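Local coordinates for protein phosphodiesterase (Candida albicans, PDB 6CPU) that belongs to the HD-type phosphodiesterase family and holds a zinc ion and a magnesium ion in a largely helical fold, at residues 82-85 with 86-90; 182-185 with 186-190; 470-473 with 474-478; 523-526 with 527-531. One frame throughout, in Å; residues are numbered along the deposited sequence.

Interaction 1. Residues 82-85 with 86-90; sequences LPFS and DKSLL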
loop_
_atom_site.group_PDB
_atom_site.type_symbol
_atom_site.label_atom_id
_atom_site.label_comp_id
_atom_site.label_asym_id
_atom_site.label_seq_id
_atom_site.Cartn_x
_atom_site.Cartn_y
_atom_site.Cartn_z
ATOM N N LEU A 82 -24.434 -14.023 12.335
ATOM C CA LEU A 82 -24.278 -12.747 13.037
ATOM C C LEU A 82 -25.566 -11.947 13.011
ATOM O O LEU A 82 -26.254 -11.933 12.002
ATOM C CB LEU A 82 -23.192 -11.877 12.387
ATOM C CG LEU A 82 -21.737 -12.296 12.559
ATOM C CD1 LEU A 82 -20.883 -11.436 11.631
ATOM C CD2 LEU A 82 -21.253 -12.187 14.003
ATOM N N PRO A 83 -25.873 -11.232 14.104
ATOM C CA PRO A 83 -26.967 -10.273 14.017
ATOM C C PRO A 83 -26.677 -9.230 12.939
ATOM O O PRO A 83 -25.506 -9.011 12.581
ATOM C CB PRO A 83 -26.992 -9.602 15.398
ATOM C CG PRO A 83 -26.028 -10.338 16.254
ATOM C CD PRO A 83 -25.123 -11.127 15.366
ATOM N N PHE A 84 -27.725 -8.586 12.443
ATOM C CA PHE A 84 -27.567 -7.589 11.394
ATOM C C PHE A 84 -26.606 -6.470 11.802
ATOM O O PHE A 84 -25.799 -6.015 10.982
ATOM C CB PHE A 84 -28.911 -7.000 10.976
ATOM C CG PHE A 84 -28.783 -5.824 10.051
ATOM C CD1 PHE A 84 -28.449 -6.008 8.719
ATOM C CD2 PHE A 84 -28.959 -4.528 10.523
ATOM C CE1 PHE A 84 -28.314 -4.926 7.867
ATOM C CE2 PHE A 84 -28.823 -3.441 9.678
ATOM C CZ PHE A 84 -28.502 -3.640 8.346
ATOM N N SER A 85 -26.680 -6.032 13.060
ATOM C CA SER A 85 -25.779 -4.991 13.562
ATOM C C SER A 85 -24.296 -5.349 13.377
ATOM O O SER A 85 -23.496 -4.487 12.995
ATOM C CB SER A 85 -26.073 -4.675 15.035
ATOM O OG SER A 85 -25.675 -5.742 15.878
ATOM N N ASP A 86 -23.938 -6.608 13.626
ATOM C CA ASP A 86 -22.563 -7.091 13.410
ATOM C C ASP A 86 -22.185 -7.289 11.937
ATOM O O ASP A 86 -21.040 -7.018 11.549
ATOM C CB ASP A 86 -22.316 -8.405 14.154
ATOM C CG ASP A 86 -22.117 -8.212 15.645
ATOM O OD1 ASP A 86 -21.560 -7.171 16.049
ATOM O OD2 ASP A 86 -22.510 -9.118 16.410
ATOM N N LYS A 87 -23.114 -7.798 11.134
ATOM C CA LYS A 87 -22.888 -7.936 9.688
ATOM C C LYS A 87 -22.640 -6.563 9.071
ATOM O O LYS A 87 -21.720 -6.366 8.256
ATOM C CB LYS A 87 -24.093 -8.589 8.995
ATOM C CG LYS A 87 -24.286 -10.065 9.312
ATOM C CD LYS A 87 -25.027 -10.769 8.187
ATOM C CE LYS A 87 -25.146 -12.261 8.438
ATOM N NZ LYS A 87 -26.195 -12.565 9.456
ATOM N N SER A 88 -23.463 -5.613 9.487
ATOM C CA SER A 88 -23.386 -4.245 9.031
ATOM C C SER A 88 -22.067 -3.586 9.464
ATOM O O SER A 88 -21.431 -2.881 8.668
ATOM C CB SER A 88 -24.593 -3.475 9.571
ATOM O OG SER A 88 -24.586 -2.128 9.161
ATOM N N LEU A 89 -21.667 -3.817 10.712
ATOM C CA LEU A 89 -20.397 -3.318 11.235
ATOM C C LEU A 89 -19.218 -3.863 10.427
ATOM O O LEU A 89 -18.302 -3.099 10.062
ATOM C CB LEU A 89 -20.239 -3.696 12.711
ATOM C CG LEU A 89 -18.927 -3.347 13.419
ATOM C CD1 LEU A 89 -18.653 -1.862 13.317
ATOM C CD2 LEU A 89 -18.962 -3.783 14.883
ATOM N N LEU A 90 -19.260 -5.163 10.138
ATOM C CA LEU A 90 -18.218 -5.812 9.345
ATOM C C LEU A 90 -18.063 -5.151 7.954
ATOM O O LEU A 90 -16.961 -4.819 7.544
ATOM C CB LEU A 90 -18.527 -7.298 9.198
ATOM C CG LEU A 90 -17.403 -8.232 8.715
ATOM C CD1 LEU A 90 -17.633 -9.665 9.195
ATOM C CD2 LEU A 90 -17.262 -8.218 7.201
HETATM O O HOH W 1 -22.891 -5.182 16.596
#

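Interaction 2. Residues 182-185 with 186-190; sequences QLIY and LYRLM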
loop_
_atom_site.group_PDB
_atom_site.type_symbol
_atom_site.label_atom_id
_atom_site.label_comp_id
_atom_site.label_asym_id
_atom_site.label_seq_id
_atom_site.Cartn_x
_atom_site.Cartn_y
_atom_site.Cartn_z
ATOM N N GLN A 182 -15.134 -5.339 19.254
ATOM C CA GLN A 182 -16.089 -5.995 18.382
ATOM C C GLN A 182 -15.494 -6.195 16.972
ATOM O O GLN A 182 -15.663 -7.256 16.371
ATOM C CB GLN A 182 -17.395 -5.194 18.322
ATOM C CG GLN A 182 -18.598 -5.939 17.753
ATOM C CD GLN A 182 -19.057 -7.113 18.613
ATOM O OE1 GLN A 182 -19.914 -7.891 18.203
ATOM N NE2 GLN A 182 -18.483 -7.248 19.802
ATOM N N LEU A 183 -14.803 -5.182 16.450
ATOM C CA LEU A 183 -14.095 -5.341 15.162
ATOM C C LEU A 183 -13.011 -6.412 15.222
ATOM O O LEU A 183 -12.827 -7.143 14.258
ATOM C CB LEU A 183 -13.476 -4.014 14.698
ATOM C CG LEU A 183 -14.508 -2.969 14.289
ATOM C CD1 LEU A 183 -13.831 -1.652 14.023
ATOM C CD2 LEU A 183 -15.315 -3.397 13.066
ATOM N N ILE A 184 -12.283 -6.485 16.345
ATOM C CA ILE A 184 -11.261 -7.512 16.555
ATOM C C ILE A 184 -11.917 -8.893 16.538
ATOM O O ILE A 184 -11.383 -9.848 15.962
ATOM C CB ILE A 184 -10.476 -7.288 17.876
ATOM C CG1 ILE A 184 -9.576 -6.052 17.763
ATOM C CG2 ILE A 184 -9.606 -8.495 18.217
ATOM C CD1 ILE A 184 -8.938 -5.595 19.057
ATOM N N TYR A 185 -13.083 -8.983 17.169
ATOM C CA TYR A 185 -13.855 -10.217 17.222
ATOM C C TYR A 185 -14.276 -10.674 15.823
ATOM O O TYR A 185 -14.151 -11.839 15.474
ATOM C CB TYR A 185 -15.081 -10.013 18.115
ATOM C CG TYR A 185 -16.111 -11.107 17.983
ATOM C CD1 TYR A 185 -17.309 -10.887 17.315
ATOM C CD2 TYR A 185 -15.885 -12.363 18.531
ATOM C CE1 TYR A 185 -18.254 -11.893 17.192
ATOM C CE2 TYR A 185 -16.821 -13.373 18.416
ATOM C CZ TYR A 185 -18.001 -13.136 17.748
ATOM O OH TYR A 185 -18.922 -14.155 17.644
ATOM N N LEU A 186 -14.750 -9.728 15.021
ATOM C CA LEU A 186 -15.164 -10.013 13.649
ATOM C C LEU A 186 -13.968 -10.355 12.765
ATOM O O LEU A 186 -14.072 -11.209 11.902
ATOM C CB LEU A 186 -15.959 -8.836 13.085
ATOM C CG LEU A 186 -17.306 -8.532 13.751
ATOM C CD1 LEU A 186 -17.875 -7.194 13.307
ATOM C CD2 LEU A 186 -18.308 -9.635 13.475
ATOM N N TYR A 187 -12.830 -9.706 12.997
ATOM C CA TYR A 187 -11.603 -10.035 12.278
ATOM C C TYR A 187 -11.217 -11.493 12.547
ATOM O O TYR A 187 -10.957 -12.270 11.623
ATOM C CB TYR A 187 -10.487 -9.099 12.711
ATOM C CG TYR A 187 -9.133 -9.426 12.132
ATOM C CD1 TYR A 187 -8.921 -9.400 10.754
ATOM C CD2 TYR A 187 -8.060 -9.731 12.956
ATOM C CE1 TYR A 187 -7.675 -9.695 10.223
ATOM C CE2 TYR A 187 -6.821 -10.020 12.434
ATOM C CZ TYR A 187 -6.635 -10.003 11.067
ATOM O OH TYR A 187 -5.394 -10.293 10.557
ATOM N N ARG A 188 -11.236 -11.873 13.822
ATOM C CA ARG A 188 -10.854 -13.229 14.208
ATOM C C ARG A 188 -11.838 -14.279 13.682
ATOM O O ARG A 188 -11.436 -15.381 13.312
ATOM C CB ARG A 188 -10.691 -13.316 15.730
ATOM C CG ARG A 188 -9.569 -12.445 16.276
ATOM C CD ARG A 188 -8.193 -13.002 15.939
ATOM N NE ARG A 188 -7.144 -11.985 15.989
ATOM C CZ ARG A 188 -5.875 -12.195 15.644
ATOM N NH1 ARG A 188 -5.477 -13.394 15.237
ATOM N NH2 ARG A 188 -4.989 -11.205 15.708
ATOM N N LEU A 189 -13.113 -13.914 13.606
ATOM C CA LEU A 189 -14.145 -14.779 13.039
ATOM C C LEU A 189 -13.841 -15.069 11.572
ATOM O O LEU A 189 -13.935 -16.209 11.121
ATOM C CB LEU A 189 -15.522 -14.123 13.181
ATOM C CG LEU A 189 -16.724 -14.947 13.613
ATOM C CD1 LEU A 189 -16.435 -15.733 14.900
ATOM C CD2 LEU A 189 -17.902 -14.016 13.823
ATOM N N MET A 190 -13.457 -14.039 10.822
ATOM C CA MET A 190 -13.094 -14.254 9.420
ATOM C C MET A 190 -11.886 -15.167 9.259
ATOM O O MET A 190 -11.865 -15.988 8.350
ATOM C CB MET A 190 -12.856 -12.923 8.708
ATOM C CG MET A 190 -14.144 -12.171 8.474
ATOM S SD MET A 190 -13.935 -10.684 7.480
ATOM C CE MET A 190 -13.122 -9.608 8.667
#

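Interaction 3. Residues 470-473 with 474-478; sequences LRVS and AQWAM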
loop_
_atom_site.group_PDB
_atom_site.type_symbol
_atom_site.label_atom_id
_atom_site.label_comp_id
_atom_site.label_asym_id
_atom_site.label_seq_id
_atom_site.Cartn_x
_atom_site.Cartn_y
_atom_site.Cartn_z
ATOM N N LEU A 470 17.962 -1.040 -14.852
ATOM C CA LEU A 470 17.414 -0.091 -15.814
ATOM C C LEU A 470 16.015 -0.387 -16.348
ATOM O O LEU A 470 15.177 0.513 -16.385
ATOM C CB LEU A 470 18.389 0.055 -16.994
ATOM C CG LEU A 470 18.092 1.116 -18.055
ATOM C CD1 LEU A 470 17.914 2.499 -17.445
ATOM C CD2 LEU A 470 19.219 1.131 -19.082
ATOM N N ARG A 471 15.756 -1.626 -16.767
ATOM C CA ARG A 471 14.473 -1.956 -17.383
ATOM C C ARG A 471 13.310 -1.778 -16.397
ATOM O O ARG A 471 12.264 -1.218 -16.746
ATOM C CB ARG A 471 14.482 -3.394 -17.896
ATOM C CG ARG A 471 13.342 -3.730 -18.848
ATOM C CD ARG A 471 13.450 -5.183 -19.293
ATOM N NE ARG A 471 13.441 -6.060 -18.125
ATOM C CZ ARG A 471 12.350 -6.398 -17.440
ATOM N NH1 ARG A 471 11.148 -5.967 -17.809
ATOM N NH2 ARG A 471 12.465 -7.182 -16.380
ATOM N N VAL A 472 13.502 -2.271 -15.179
ATOM C CA VAL A 472 12.482 -2.169 -14.128
ATOM C C VAL A 472 12.331 -0.710 -13.705
ATOM O O VAL A 472 11.219 -0.243 -13.456
ATOM C CB VAL A 472 12.849 -3.032 -12.902
ATOM C CG1 VAL A 472 11.883 -2.783 -11.744
ATOM C CG2 VAL A 472 12.861 -4.510 -13.277
ATOM N N SER A 473 13.459 -0.002 -13.620
ATOM C CA SER A 473 13.463 1.405 -13.227
ATOM C C SER A 473 12.645 2.222 -14.199
ATOM O O SER A 473 11.904 3.114 -13.791
ATOM C CB SER A 473 14.900 1.932 -13.134
ATOM O OG SER A 473 14.953 3.241 -12.583
ATOM N N ALA A 474 12.756 1.904 -15.487
ATOM C CA ALA A 474 12.001 2.599 -16.522
ATOM C C ALA A 474 10.503 2.316 -16.449
ATOM O O ALA A 474 9.698 3.201 -16.715
ATOM C CB ALA A 474 12.518 2.225 -17.905
ATOM N N GLN A 475 10.135 1.080 -16.126
ATOM C CA GLN A 475 8.714 0.715 -15.992
ATOM C C GLN A 475 8.058 1.559 -14.898
ATOM O O GLN A 475 6.959 2.059 -15.078
ATOM C CB GLN A 475 8.564 -0.770 -15.652
ATOM C CG GLN A 475 8.881 -1.711 -16.804
ATOM C CD GLN A 475 8.740 -3.168 -16.419
ATOM O OE1 GLN A 475 9.124 -3.573 -15.321
ATOM N NE2 GLN A 475 8.209 -3.965 -17.327
ATOM N N TRP A 476 8.751 1.708 -13.777
ATOM C CA TRP A 476 8.285 2.556 -12.670
ATOM C C TRP A 476 8.158 4.019 -13.094
ATOM O O TRP A 476 7.192 4.685 -12.752
ATOM C CB TRP A 476 9.229 2.453 -11.474
ATOM C CG TRP A 476 9.040 1.215 -10.658
ATOM C CD1 TRP A 476 9.919 0.177 -10.501
ATOM C CD2 TRP A 476 7.893 0.887 -9.876
ATOM N NE1 TRP A 476 9.385 -0.777 -9.666
ATOM C CE2 TRP A 476 8.141 -0.367 -9.271
ATOM C CE3 TRP A 476 6.675 1.528 -9.632
ATOM C CZ2 TRP A 476 7.213 -0.988 -8.437
ATOM C CZ3 TRP A 476 5.753 0.904 -8.795
ATOM C CH2 TRP A 476 6.026 -0.342 -8.220
ATOM N N ALA A 477 9.140 4.518 -13.847
ATOM C CA ALA A 477 9.106 5.897 -14.332
ATOM C C ALA A 477 7.866 6.168 -15.160
ATOM O O ALA A 477 7.275 7.247 -15.090
ATOM C CB ALA A 477 10.360 6.208 -15.147
ATOM N N MET A 478 7.476 5.186 -15.961
ATOM C CA MET A 478 6.281 5.281 -16.763
ATOM C C MET A 478 4.994 5.391 -15.933
ATOM O O MET A 478 4.138 6.229 -16.215
ATOM C CB MET A 478 6.187 4.056 -17.671
ATOM C CG MET A 478 4.892 3.956 -18.437
ATOM S SD MET A 478 5.086 2.870 -19.857
ATOM C CE MET A 478 3.425 2.899 -20.503
#

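Interaction 4. Residues 523-526 with 527-531; sequences PDIH and KGQIF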
loop_
_atom_site.group_PDB
_atom_site.type_symbol
_atom_site.label_atom_id
_atom_site.label_comp_id
_atom_site.label_asym_id
_atom_site.label_seq_id
_atom_site.Cartn_x
_atom_site.Cartn_y
_atom_site.Cartn_z
ATOM N N PRO A 523 9.061 9.095 -25.088
ATOM C CA PRO A 523 10.425 9.589 -24.978
ATOM C C PRO A 523 10.413 10.803 -24.063
ATOM O O PRO A 523 9.354 11.390 -23.848
ATOM C CB PRO A 523 10.782 9.975 -26.415
ATOM C CG PRO A 523 9.477 10.290 -27.059
ATOM C CD PRO A 523 8.469 9.387 -26.408
ATOM N N ASP A 524 11.573 11.157 -23.526
ATOM C CA ASP A 524 11.722 12.230 -22.523
ATOM C C ASP A 524 11.600 11.734 -21.077
ATOM O O ASP A 524 11.748 12.526 -20.142
ATOM C CB ASP A 524 10.836 13.473 -22.813
ATOM C CG ASP A 524 9.422 13.386 -22.218
ATOM O OD1 ASP A 524 8.503 13.964 -22.838
ATOM O OD2 ASP A 524 9.215 12.771 -21.150
ATOM N N ILE A 525 11.350 10.434 -20.895
ATOM C CA ILE A 525 11.458 9.803 -19.574
ATOM C C ILE A 525 12.793 10.164 -18.930
ATOM O O ILE A 525 12.861 10.409 -17.724
ATOM C CB ILE A 525 11.327 8.258 -19.652
ATOM C CG1 ILE A 525 9.851 7.848 -19.639
ATOM C CG2 ILE A 525 12.050 7.580 -18.487
ATOM C CD1 ILE A 525 9.613 6.350 -19.594
ATOM N N HIS A 526 13.847 10.186 -19.747
ATOM C CA HIS A 526 15.201 10.469 -19.290
ATOM C C HIS A 526 15.342 11.721 -18.417
ATOM O O HIS A 526 16.123 11.721 -17.463
ATOM C CB HIS A 526 16.163 10.556 -20.492
ATOM C CG HIS A 526 15.863 11.676 -21.442
ATOM N ND1 HIS A 526 15.048 11.520 -22.545
ATOM C CD2 HIS A 526 16.284 12.963 -21.464
ATOM C CE1 HIS A 526 14.974 12.666 -23.200
ATOM N NE2 HIS A 526 15.712 13.559 -22.563
ATOM N N LYS A 527 14.603 12.782 -18.729
ATOM C CA LYS A 527 14.816 14.054 -18.024
ATOM C C LYS A 527 14.194 14.086 -16.628
ATOM O O LYS A 527 14.715 14.758 -15.734
ATOM C CB LYS A 527 14.409 15.267 -18.875
ATOM C CG LYS A 527 12.949 15.376 -19.269
ATOM C CD LYS A 527 12.797 16.364 -20.414
ATOM C CE LYS A 527 11.348 16.516 -20.844
ATOM N NZ LYS A 527 11.236 16.980 -22.257
ATOM N N GLY A 528 13.104 13.348 -16.427
ATOM C CA GLY A 528 12.573 13.145 -15.078
ATOM C C GLY A 528 13.573 12.426 -14.186
ATOM O O GLY A 528 13.744 12.777 -13.017
ATOM N N GLN A 529 14.260 11.435 -14.751
ATOM C CA GLN A 529 15.192 10.596 -13.993
ATOM C C GLN A 529 16.487 11.330 -13.634
ATOM O O GLN A 529 17.010 11.167 -12.531
ATOM C CB GLN A 529 15.521 9.318 -14.777
ATOM C CG GLN A 529 14.320 8.440 -15.097
ATOM C CD GLN A 529 13.648 7.901 -13.848
ATOM O OE1 GLN A 529 14.270 7.202 -13.047
ATOM N NE2 GLN A 529 12.381 8.243 -13.662
ATOM N N ILE A 530 17.007 12.132 -14.565
ATOM C CA ILE A 530 18.214 12.928 -14.299
ATOM C C ILE A 530 17.922 13.959 -13.210
ATOM O O ILE A 530 18.671 14.066 -12.239
ATOM C CB ILE A 530 18.742 13.622 -15.578
ATOM C CG1 ILE A 530 19.258 12.571 -16.572
ATOM C CG2 ILE A 530 19.851 14.616 -15.243
ATOM C CD1 ILE A 530 19.339 13.062 -18.003
ATOM N N PHE A 531 16.818 14.691 -13.370
ATOM C CA PHE A 531 16.356 15.656 -12.364
ATOM C C PHE A 531 16.356 15.019 -10.974
ATOM O O PHE A 531 16.991 15.530 -10.048
ATOM C CB PHE A 531 14.951 16.162 -12.737
ATOM C CG PHE A 531 14.339 17.113 -11.729
ATOM C CD1 PHE A 531 14.408 18.490 -11.918
ATOM C CD2 PHE A 531 13.670 16.629 -10.603
ATOM C CE1 PHE A 531 13.841 19.362 -11.001
ATOM C CE2 PHE A 531 13.106 17.499 -9.682
ATOM C CZ PHE A 531 13.189 18.866 -9.881
HETATM O O HOH W 2 11.058 10.110 -15.461
#

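Interaction 1. Residues 82-85 with 86-90
The Phe84 ring has the CB of Ser88 over one face, 4.2 Å from its centroid and displaced toward the rim, a CH-pi contact between residues four apart; Phe50 meets the same ring edge-to-face. These residues open helix 84-94, with Pro83 at the N-cap. Pro83 O takes the backbone N of Lys87 at 3.0 Å and, more weakly, that of Asp86, while Phe84 O receives Ser88 N. Beneath this turn Lys87 doubles back. Its CG rests 3.7 Å from Leu82 CB, and a bend at the last torsion (chi4 76°) brings NZ within 2.6 Å of Leu82 O, in the carbonyl plane and on a lone pair. Asp80 O is a second acceptor for this ammonium group. On another side, Asp86 runs alongside the proline ring, its OD2 3.5 Å from Pro83 CD, and the Leu82 side chain crosses that of Asp86 at about a right angle. A water joins Asp86 OD1 to Ser85 OG, 2.9 Å from the hydroxyl. Two carbonyls ahead of the helix thus accept from the lysine, probably easing its charge, and the Asp86 carboxylate, close to the amino-terminal helix end, is probably stabilised by the dipole there.

Interaction 2. Residues 182-185 with 186-190
Tyr185 and Leu189 are brought together by their first torsions. CG of Tyr185 stands opposite its own backbone N (chi1 166°), which swings the ring outward from the helix, leaning toward Leu189, and Leu189 reaches back with a chi1 of -137°, well off a staggered value. The pairing is the i to i+4 neighbourhood of an alpha-helix, here the middle of helix 177-193. Both methyls of Leu189 reach the phenol end of the ring: CD2 lies 4.0 Å from Tyr185 CE1, and CD1 comes equally near Tyr185 OH. The two side chains cross obliquely. Leu186 adds its CD2 from the neighbouring position, 4.2 Å from Tyr185 CD1, while its CG packs 3.3 Å from Gln182 O. That carbonyl also accepts Leu186 N in one of four successive backbone bonds, which run on to Leu189 N and Tyr185 O. Leu186 and Leu189 both carry on to Leu82, which joins this helix to the start of helix 84-94. On another flank Arg188 bends at its second torsion, and its CG sits 3.2 Å from Ile184 O. Its guanidinium is held by a salt bridge from NH1 to Glu255, and it turns one face to the phenol ring of Tyr187, whose CE2 stands 3.8 Å above the guanidinium plane, with Arg188 NH2 in the plane of that ring at its edge.

Interaction 3. Residues 470-473 with 474-478
Gln475 lies beside Arg471, one turn earlier in helix 470-495, and both side chains point the same way. From the backbone outward, CB of Gln475 touches Val472 O at 3.5 Å. CG then passes 3.4 Å from Arg471 O, the carbonyl that also accepts Gln475 N. With CG opposite the carbonyl carbon (chi1 -72°) and the chain extended beyond it, CD arrives 3.9 Å from Arg471 NH1. At the tip OE1 lies back over Val472 CA, while NE2 stands 3.6 Å from Arg471 NH1, the amide turned 75° against the guanidinium plane. Neighbouring carbonyls serve these two nitrogens: Gln475 NE2 donates to Pro512 O and Arg471 NH1 to His513 O, and Arg471 NE completes a salt bridge with Asp309. On another face of the helix Val472 and Trp476 repeat the side-by-side arrangement. Val472 CG1 packs 3.8 Å from Trp476 CD1, the pyrrole side of the indole, which His223 meets edge-to-face and Phe273 at a steep angle. Ser473 sends OG back to Asn465 O in the segment leading into the helix. This is the amino-terminal end of a long helix in the helical phosphodiesterase domain, and the side chain of Trp476 lies near the zinc ion. The two side-chain nitrogens, both donors, do not bond each other; their closeness is probably tolerated because each donates to one of two consecutive carbonyls, which ties the helix to the run just before helix 515-521.

Interaction 4. Residues 523-526 with 527-531
Ile525 and Gln529 form the packed side of this turn, lying alongside each other with Ile525 CG2 4.2 Å from Gln529 CG. The Gln529 side chain bends at its second torsion (chi2 -63°), and a water links its NE2 to Ile525 O, accepting from the amide and donating to the carbonyl, 2.9 Å from each. The same carbonyl also takes weak bonds from Gly528 N and Gln529 N, the water being a third partner. Ile525 and Gln529 both rest on Ala477 of helix 470-495 and on Trp565 of helix 552-569. The turn stands at the amino-terminal end of helix 525-547, packed against both of those helices of the phosphodiesterase domain. In a firmer backbone bond that follows, Ile530 N lies 3.1 Å from His526 O. Ile530 CG1 is 3.4 Å from His526 O as well. The exposed side is looser. There Lys527 CG sits between its backbone N and carbonyl carbon (chi1 63°), which places it 3.2 Å from Asp524 O; the extended chain then crosses Asp524, bringing NZ within 3.6 Å of Asp524 CB. The charges stay apart, Asp524 OD1 lying 4.1 Å from Lys527 NZ, too far for a salt bridge. Lys527 N does bond Asp524 O, at 3.2 Å, but approaches from 60° out of the carbonyl plane.

In the fold
The four turns fall into two touching pairs. Interactions 1 and 2 have centres 11 Å apart and meet where Leu89 packs on Leu183 and on Gln182, its CD2 lying 3.6 Å from Gln182 CG. Interactions 3 and 4, also 11 Å between centres, join through Ala477, whose CB is 3.2 Å from Gln529 NE2. The pairs lie on opposite sides of the chain's centre, with 45 Å between the centres of interactions 1 and 3. Interaction 3 lies near the metal site: the Trp476 side chain is about 9 Å from the zinc ion, bound by His278, His349, Asp350 and Asp462, and about 12 Å from the magnesium ion. Interaction 4 packs behind it, near the surface.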